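Side-chain contacts in aminoacyl-tRNA synthetase (Cryptosporidium parvum, PDB 5F9Z), which probably charges proline tRNA with proline in an ATP-dependent reaction, as a class II prolyl-tRNA synthetase that also binds the inhibitor halofuginone: residues D189-L192 with N193-S197; M386-P389 with I390-E394; E402-Q405 with N406-F410; K413-Q416 with N417-I420. One frame throughout, in Å; residues are numbered along the deposited sequence.

Interaction 1. Residues D189-L192 with N193-S197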
# COMPACT_ATOMS: atom_id res chain seq x y z
N ASP A 189 12.22 7.90 11.10
CA ASP A 189 11.39 7.02 11.92
C ASP A 189 9.95 7.53 12.02
O ASP A 189 9.02 6.73 12.08
CB ASP A 189 11.99 6.88 13.32
CG ASP A 189 13.35 6.21 13.30
OD1 ASP A 189 13.57 5.36 12.42
OD2 ASP A 189 14.19 6.54 14.17
N ILE A 190 9.77 8.85 12.04
CA ILE A 190 8.42 9.42 12.12
C ILE A 190 7.62 9.05 10.88
O ILE A 190 6.46 8.62 10.97
CB ILE A 190 8.49 10.94 12.32
CG1 ILE A 190 8.77 11.28 13.78
CG2 ILE A 190 7.21 11.61 11.84
CD1 ILE A 190 9.03 12.75 14.03
N ILE A 191 8.23 9.19 9.70
CA ILE A 191 7.52 8.89 8.46
C ILE A 191 7.25 7.39 8.35
O ILE A 191 6.18 6.97 7.89
CB ILE A 191 8.31 9.42 7.25
CG1 ILE A 191 8.41 10.94 7.31
CG2 ILE A 191 7.64 8.99 5.96
CD1 ILE A 191 7.07 11.65 7.22
N LEU A 192 8.21 6.56 8.77
CA LEU A 192 8.03 5.12 8.69
C LEU A 192 6.84 4.66 9.54
O LEU A 192 6.06 3.80 9.11
CB LEU A 192 9.30 4.40 9.13
CG LEU A 192 9.28 2.88 8.96
CD1 LEU A 192 9.23 2.51 7.49
CD2 LEU A 192 10.49 2.24 9.64
N ASN A 193 6.69 5.23 10.74
CA ASN A 193 5.55 4.89 11.57
C ASN A 193 4.24 5.33 10.94
O ASN A 193 3.22 4.64 11.06
CB ASN A 193 5.71 5.50 12.96
CG ASN A 193 6.83 4.86 13.76
OD1 ASN A 193 7.09 3.66 13.63
ND2 ASN A 193 7.49 5.65 14.60
N GLU A 194 4.24 6.47 10.25
CA GLU A 194 3.04 6.91 9.55
C GLU A 194 2.74 6.01 8.35
O GLU A 194 1.57 5.73 8.06
CB GLU A 194 3.19 8.37 9.10
CG GLU A 194 3.43 9.36 10.24
CD GLU A 194 2.19 9.62 11.09
OE1 GLU A 194 1.16 8.94 10.90
OE2 GLU A 194 2.25 10.52 11.95
N TYR A 195 3.78 5.56 7.65
CA TYR A 195 3.59 4.58 6.58
C TYR A 195 2.99 3.29 7.13
O TYR A 195 2.03 2.75 6.56
CB TYR A 195 4.91 4.30 5.88
CG TYR A 195 5.32 5.36 4.88
CD1 TYR A 195 4.38 6.17 4.26
CD2 TYR A 195 6.66 5.54 4.54
CE1 TYR A 195 4.75 7.13 3.35
CE2 TYR A 195 7.04 6.50 3.62
CZ TYR A 195 6.08 7.29 3.03
OH TYR A 195 6.45 8.25 2.11
N ALA A 196 3.54 2.79 8.24
CA ALA A 196 2.97 1.61 8.88
C ALA A 196 1.54 1.86 9.35
O ALA A 196 0.71 0.94 9.34
CB ALA A 196 3.85 1.17 10.05
N SER A 197 1.24 3.10 9.76
CA SER A 197 -0.13 3.42 10.17
C SER A 197 -1.07 3.42 8.97
O SER A 197 -2.22 2.99 9.09
CB SER A 197 -0.15 4.78 10.88
OG SER A 197 -1.48 5.17 11.18

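Interaction 2. Residues M386-P389 with I390-E394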
# COMPACT_ATOMS: atom_id res chain seq x y z
N MET A 386 -27.92 -9.96 10.77
CA MET A 386 -28.54 -9.43 11.97
C MET A 386 -29.63 -8.44 11.57
O MET A 386 -29.63 -7.91 10.46
CB MET A 386 -27.51 -8.76 12.88
CG MET A 386 -26.89 -7.50 12.29
SD MET A 386 -25.35 -7.04 13.09
CE MET A 386 -24.29 -8.39 12.57
N ASP A 387 -30.56 -8.21 12.49
CA ASP A 387 -31.61 -7.22 12.33
C ASP A 387 -31.40 -6.12 13.36
O ASP A 387 -31.40 -6.38 14.56
CB ASP A 387 -32.99 -7.85 12.49
CG ASP A 387 -33.33 -8.81 11.36
OD1 ASP A 387 -33.62 -8.33 10.25
OD2 ASP A 387 -33.31 -10.03 11.60
N ILE A 388 -31.21 -4.90 12.88
CA ILE A 388 -30.95 -3.73 13.72
C ILE A 388 -32.15 -2.80 13.63
O ILE A 388 -32.55 -2.43 12.52
CB ILE A 388 -29.67 -3.00 13.30
CG1 ILE A 388 -28.48 -3.97 13.25
CG2 ILE A 388 -29.38 -1.85 14.26
CD1 ILE A 388 -28.16 -4.61 14.58
N PRO A 389 -32.76 -2.42 14.75
CA PRO A 389 -33.81 -1.40 14.70
C PRO A 389 -33.26 -0.09 14.17
O PRO A 389 -32.08 0.24 14.35
CB PRO A 389 -34.26 -1.27 16.16
CG PRO A 389 -33.87 -2.57 16.80
CD PRO A 389 -32.60 -2.98 16.11
N ILE A 390 -34.13 0.67 13.50
CA ILE A 390 -33.72 1.94 12.90
C ILE A 390 -33.18 2.89 13.97
O ILE A 390 -32.22 3.63 13.74
CB ILE A 390 -34.89 2.57 12.12
CG1 ILE A 390 -35.24 1.70 10.91
CG2 ILE A 390 -34.56 3.98 11.68
CD1 ILE A 390 -36.43 2.21 10.12
N SER A 391 -33.77 2.85 15.17
CA SER A 391 -33.31 3.71 16.26
C SER A 391 -31.93 3.32 16.77
O SER A 391 -31.30 4.12 17.48
CB SER A 391 -34.32 3.68 17.40
OG SER A 391 -34.49 2.37 17.90
N GLU A 392 -31.45 2.13 16.44
CA GLU A 392 -30.13 1.67 16.87
C GLU A 392 -29.06 1.84 15.79
O GLU A 392 -27.89 1.59 16.07
CB GLU A 392 -30.18 0.20 17.30
CG GLU A 392 -31.01 -0.06 18.55
CD GLU A 392 -30.94 -1.51 18.99
OE1 GLU A 392 -30.20 -2.29 18.34
OE2 GLU A 392 -31.61 -1.87 19.98
N LEU A 393 -29.44 2.27 14.59
CA LEU A 393 -28.48 2.35 13.49
C LEU A 393 -27.40 3.40 13.77
O LEU A 393 -26.23 3.19 13.42
CB LEU A 393 -29.20 2.67 12.18
CG LEU A 393 -30.08 1.55 11.63
CD1 LEU A 393 -30.85 2.03 10.41
CD2 LEU A 393 -29.22 0.34 11.28
N GLU A 394 -27.78 4.52 14.38
CA GLU A 394 -26.81 5.58 14.66
C GLU A 394 -25.65 5.07 15.50
O GLU A 394 -24.51 5.50 15.31
CB GLU A 394 -27.51 6.75 15.35
CG GLU A 394 -26.59 7.90 15.72
CD GLU A 394 -27.24 8.89 16.67
OE1 GLU A 394 -28.25 8.53 17.30
OE2 GLU A 394 -26.73 10.03 16.77

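Interaction 3. Residues E402-Q405 with N406-F410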
# COMPACT_ATOMS: atom_id res chain seq x y z
N GLU A 402 -16.41 -0.38 12.66
CA GLU A 402 -15.24 -0.46 13.53
C GLU A 402 -14.82 -1.91 13.75
O GLU A 402 -13.64 -2.25 13.65
CB GLU A 402 -15.54 0.23 14.86
CG GLU A 402 -14.41 0.18 15.87
CD GLU A 402 -13.52 1.39 15.81
OE1 GLU A 402 -13.75 2.26 14.94
OE2 GLU A 402 -12.58 1.49 16.63
N GLU A 403 -15.79 -2.78 14.04
CA GLU A 403 -15.50 -4.20 14.20
C GLU A 403 -15.03 -4.81 12.89
O GLU A 403 -14.14 -5.68 12.89
CB GLU A 403 -16.74 -4.93 14.72
CG GLU A 403 -16.51 -6.40 15.03
CD GLU A 403 -17.81 -7.15 15.25
OE1 GLU A 403 -17.79 -8.40 15.20
OE2 GLU A 403 -18.85 -6.50 15.46
N PHE A 404 -15.61 -4.38 11.77
CA PHE A 404 -15.17 -4.84 10.46
C PHE A 404 -13.69 -4.52 10.25
O PHE A 404 -12.91 -5.39 9.84
CB PHE A 404 -16.02 -4.18 9.37
CG PHE A 404 -16.03 -4.91 8.06
CD1 PHE A 404 -14.88 -5.04 7.30
CD2 PHE A 404 -17.21 -5.45 7.56
CE1 PHE A 404 -14.89 -5.70 6.09
CE2 PHE A 404 -17.23 -6.11 6.35
CZ PHE A 404 -16.07 -6.24 5.61
N GLN A 405 -13.29 -3.28 10.53
CA GLN A 405 -11.90 -2.87 10.34
C GLN A 405 -10.96 -3.70 11.21
O GLN A 405 -9.92 -4.17 10.73
CB GLN A 405 -11.76 -1.38 10.66
CG GLN A 405 -10.37 -0.81 10.43
CD GLN A 405 -10.16 -0.36 8.99
OE1 GLN A 405 -11.11 -0.20 8.24
NE2 GLN A 405 -8.90 -0.16 8.62
N ASN A 406 -11.31 -3.88 12.48
CA ASN A 406 -10.45 -4.65 13.38
C ASN A 406 -10.36 -6.11 12.95
O ASN A 406 -9.29 -6.73 13.06
CB ASN A 406 -10.96 -4.54 14.81
CG ASN A 406 -10.24 -5.47 15.77
OD1 ASN A 406 -9.14 -5.18 16.23
ND2 ASN A 406 -10.87 -6.60 16.08
N ARG A 407 -11.46 -6.68 12.46
CA ARG A 407 -11.46 -8.08 12.06
C ARG A 407 -10.58 -8.32 10.85
O ARG A 407 -9.88 -9.34 10.78
CB ARG A 407 -12.89 -8.54 11.79
CG ARG A 407 -13.00 -9.98 11.29
CD ARG A 407 -14.45 -10.42 11.15
NE ARG A 407 -15.21 -9.57 10.24
CZ ARG A 407 -16.09 -8.65 10.63
NH1 ARG A 407 -16.32 -8.46 11.93
NH2 ARG A 407 -16.73 -7.92 9.73
N LEU A 408 -10.58 -7.40 9.89
CA LEU A 408 -9.72 -7.54 8.71
C LEU A 408 -8.25 -7.52 9.11
O LEU A 408 -7.46 -8.35 8.65
CB LEU A 408 -10.03 -6.44 7.70
CG LEU A 408 -11.34 -6.52 6.92
CD1 LEU A 408 -11.38 -5.44 5.86
CD2 LEU A 408 -11.52 -7.89 6.30
N LEU A 409 -7.87 -6.56 9.95
CA LEU A 409 -6.47 -6.46 10.36
C LEU A 409 -6.05 -7.66 11.20
O LEU A 409 -4.94 -8.17 11.05
CB LEU A 409 -6.24 -5.15 11.12
CG LEU A 409 -4.81 -4.93 11.64
CD1 LEU A 409 -3.81 -4.98 10.50
CD2 LEU A 409 -4.72 -3.61 12.39
N PHE A 410 -6.93 -8.12 12.09
CA PHE A 410 -6.59 -9.25 12.95
C PHE A 410 -6.43 -10.53 12.14
O PHE A 410 -5.48 -11.29 12.35
CB PHE A 410 -7.65 -9.43 14.03
CG PHE A 410 -7.29 -10.45 15.08
CD1 PHE A 410 -7.66 -11.78 14.92
CD2 PHE A 410 -6.59 -10.08 16.21
CE1 PHE A 410 -7.33 -12.72 15.87
CE2 PHE A 410 -6.25 -11.02 17.17
CZ PHE A 410 -6.63 -12.34 17.00
O HOH W 1 -13.29 -7.41 15.54
O HOH W 2 -15.38 -9.36 14.35

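Interaction 4. Residues K413-Q416 with N417-I420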
# COMPACT_ATOMS: atom_id res chain seq x y z
N LYS A 413 -3.39 -10.38 10.09
CA LYS A 413 -2.19 -10.47 10.91
C LYS A 413 -1.83 -11.92 11.19
O LYS A 413 -0.66 -12.32 11.05
CB LYS A 413 -2.40 -9.71 12.22
CG LYS A 413 -1.28 -8.76 12.58
CD LYS A 413 -1.79 -7.34 12.75
CE LYS A 413 -0.69 -6.42 13.25
NZ LYS A 413 0.55 -6.57 12.44
N GLN A 414 -2.81 -12.74 11.59
CA GLN A 414 -2.52 -14.14 11.87
C GLN A 414 -2.18 -14.92 10.61
O GLN A 414 -1.54 -15.98 10.70
CB GLN A 414 -3.68 -14.79 12.62
CG GLN A 414 -5.02 -14.74 11.91
CD GLN A 414 -6.16 -15.22 12.79
OE1 GLN A 414 -5.94 -15.70 13.90
NE2 GLN A 414 -7.39 -15.11 12.29
N ARG A 415 -2.58 -14.43 9.43
CA ARG A 415 -2.10 -15.03 8.19
C ARG A 415 -0.66 -14.64 7.90
O ARG A 415 0.09 -15.43 7.31
CB ARG A 415 -3.00 -14.62 7.02
CG ARG A 415 -4.10 -15.62 6.71
CD ARG A 415 -4.85 -15.29 5.43
NE ARG A 415 -5.79 -14.18 5.60
CZ ARG A 415 -5.61 -12.96 5.10
NH1 ARG A 415 -4.52 -12.69 4.39
NH2 ARG A 415 -6.52 -12.02 5.31
N GLN A 416 -0.24 -13.44 8.31
CA GLN A 416 1.14 -13.03 8.12
C GLN A 416 2.06 -13.69 9.14
O GLN A 416 3.19 -14.07 8.80
CB GLN A 416 1.26 -11.51 8.20
CG GLN A 416 2.70 -11.00 8.16
CD GLN A 416 2.78 -9.49 8.00
OE1 GLN A 416 3.17 -8.78 8.93
NE2 GLN A 416 2.41 -9.00 6.83
N ASN A 417 1.60 -13.85 10.38
CA ASN A 417 2.42 -14.49 11.40
C ASN A 417 2.71 -15.94 11.05
O ASN A 417 3.83 -16.43 11.27
CB ASN A 417 1.74 -14.38 12.77
CG ASN A 417 1.60 -12.95 13.24
OD1 ASN A 417 2.32 -12.06 12.79
ND2 ASN A 417 0.67 -12.72 14.16
N GLU A 418 1.72 -16.65 10.51
CA GLU A 418 1.95 -18.03 10.10
C GLU A 418 2.78 -18.15 8.84
O GLU A 418 3.21 -19.25 8.50
CB GLU A 418 0.61 -18.75 9.91
CG GLU A 418 -0.15 -18.34 8.66
CD GLU A 418 -1.48 -19.06 8.52
OE1 GLU A 418 -2.31 -18.61 7.70
OE2 GLU A 418 -1.69 -20.06 9.23
N SER A 419 3.02 -17.04 8.14
CA SER A 419 3.87 -17.02 6.96
C SER A 419 5.33 -16.76 7.29
O SER A 419 6.17 -16.74 6.38
CB SER A 419 3.37 -15.97 5.96
OG SER A 419 2.07 -16.28 5.49
N ILE A 420 5.66 -16.56 8.56
CA ILE A 420 7.02 -16.28 9.00
C ILE A 420 7.51 -17.51 9.76
O ILE A 420 7.03 -17.80 10.86
CB ILE A 420 7.10 -15.02 9.87
CG1 ILE A 420 6.47 -13.83 9.14
CG2 ILE A 420 8.54 -14.71 10.22
CD1 ILE A 420 6.51 -12.54 9.92

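Interaction 1. Residues D189-L192 with N193-S197
On helix 181-202 of the class II synthetase core, Ile191 and Tyr195 sit one turn apart, an i to i+4 pair. Their side chains run alongside each other and point the same way. The contact is a CH-pi interaction. The methyl Ile191 CG2 lies over one face of the Tyr195 ring, offset toward its rim, and comes 3.5 Å from Tyr195 CE2. It stands 3.4 Å above the ring plane. The torsions explain this. CG2 of Ile191 is anti to its own backbone N, and CG of Tyr195 is anti to its carbonyl carbon (chi1 -79°), which turns the ring back toward the preceding turn, where Ile191 CG2 meets it. The phenol OH is hydrogen-bonded to Gln172, and the Phe66 ring also meets Tyr195, the two planes nearly parallel. Ile191 touches Ile70 of helix 53-71, and both residues touch Trp273 of strand 265-276. The Tyr195 side chain is about 6 Å from the bound halofuginone. Two polar side chains reach beyond the helix: Asp189 forms a salt bridge with Lys225, and Asn193 OD1 bonds to Lys209. Under the pair runs a regular helical bond, Tyr195 N to Ile191 O, 2.8 Å long with an N-H...O angle of 160°.

Interaction 2. Residues M386-P389 with I390-E394
Ile388 and Leu393 meet through methyl groups where strand 385-389 turns into helix 393-417. Ile388 CG2 is 3.7 Å from Leu393 CD2. The two side chains cross obliquely. In Ile388, CG1 sits beside the backbone N (chi1 -53°), which leaves CG2 anti to that N and facing the incoming helix. The same methyl is 3.8 Å from Glu392 CB, and there the side chains cross at about a right angle. Leu393 CD2 reaches back to Ile388 on the strand, and Leu393 CG also rests on the carbonyl oxygen Pro389 O at 3.6 Å.

Glu392 lies beside the ring of Pro389. CG is anti to the carbonyl carbon (chi1 -66°), and the chain is extended beyond it. This lays the carboxylate along the proline edge formed by CG and CD. Glu392 OE1 is 3.3 Å from Pro389 CD. That is a contact with a carbon, and Glu392 is an exposed residue.

The backbone closes the turn. Glu392 N donates to Pro389 O at 2.9 Å, but the donor stands 59° out of the carbonyl plane, so the bond does not follow a lone pair. Ile390 turns from the strand and packs on Ile322 and Ile329 of helix 317-332. Leu393 touches Val326 of that helix and Val375 of strand 374-379. This is a tight strand-to-helix turn, leading from an outer strand of the mixed sheet in the anticodon-binding domain into helix 393-417.

Interaction 3. Residues E402-Q405 with N406-F410
Arg407 folds back along helix 393-417 to meet Glu403 and Phe404, one turn earlier. Its chain is straight to CD and then bends at chi3 (58°), which brings the guanidinium beside the earlier turn. NH2 stands over one face of the Phe404 ring, 3.3 Å from Phe404 CD2. The guanidinium and ring planes are 65° apart, so this cation-pi contact is tilted and off-centre, not a flat stack. The ring edge is used differently. Leu408 CD1 lies in the ring plane, 3.5 Å from Phe404 CE1.

Glu403 approaches the guanidinium at its edge, with the carboxylate turned 82° to it. The salt bridge from Glu403 OE1 to Arg407 NH1 is long, at 3.6 Å. A water bridges the same two atoms: it donates to Glu403 OE1 and accepts from Arg407 NH1, each at 2.7 Å. A second water links Glu403 O to Asn406 ND2.

Arg407 NE forms a salt bridge with Asp381, and NH2 is also hydrogen-bonded outside the two segments. Gln405 NE2 bonds to Leu202 O, at the end of helix 181-202. The two carboxylates probably balance the arginine's charge and, with the water, fix the direction of the guanidinium.

Interaction 4. Residues K413-Q416 with N417-I420
Ser419 ties itself to Arg415 at the C-terminal end of helix 393-417, where a type I beta turn, Asn417 to Ile420, leads into strand 420-422. This is the tight part. Ser419 OG donates to Arg415 O at 2.8 Å, in the carbonyl plane. OG is anti to the carbonyl carbon (chi1 -63°), which swings it back to the last turn of the helix. Ser419 N takes the next carbonyl, Gln416 O, at 3.0 Å from a position 71° out of its plane. Ser419 is buried. Gln416 is buried too, and its NE2 bonds to Pro206 O. Ile420 leans on Met438 and Ile440 of strand 438-443.

The solvent side is looser. Glu418 N bonds only weakly to Gln414 O. The extended Glu418 chain crosses that of Arg415 at a slant, with Glu418 OE1 3.6 Å from Arg415 CG. Their charged ends do not meet: Glu418 OE1 and Arg415 NE are 6.0 Å apart. Arg415 NH2 makes a weak bond to Thr286 O. Asn417 is exposed, but its backbone N is firmly bonded to Lys413 O. Back in the tight part, Ile420 CG1 rests 3.3 Å from Gln416 O.

In the fold
Interactions 2, 3 and 4 follow helix 393-417 from start to end, while interaction 1 lies on helix 181-202 of the catalytic core. All four are partly buried. Interaction 1 has four buried residues among the eight that touch, and interaction 4 has two, with three exposed. Interaction 1 is an apolar and aromatic contact near the inhibitor pocket. Interaction 2 is also largely apolar on its buried side, but lies in the anticodon-binding domain, its centre about 37 Å from that of interaction 1. Interaction 3 is charged and water-bridged on its outer side. Interaction 4 relies on hydrogen bonds to the last helical carbonyls. Interactions 1 and 3 come within about 7 Å at their nearest atoms without touching.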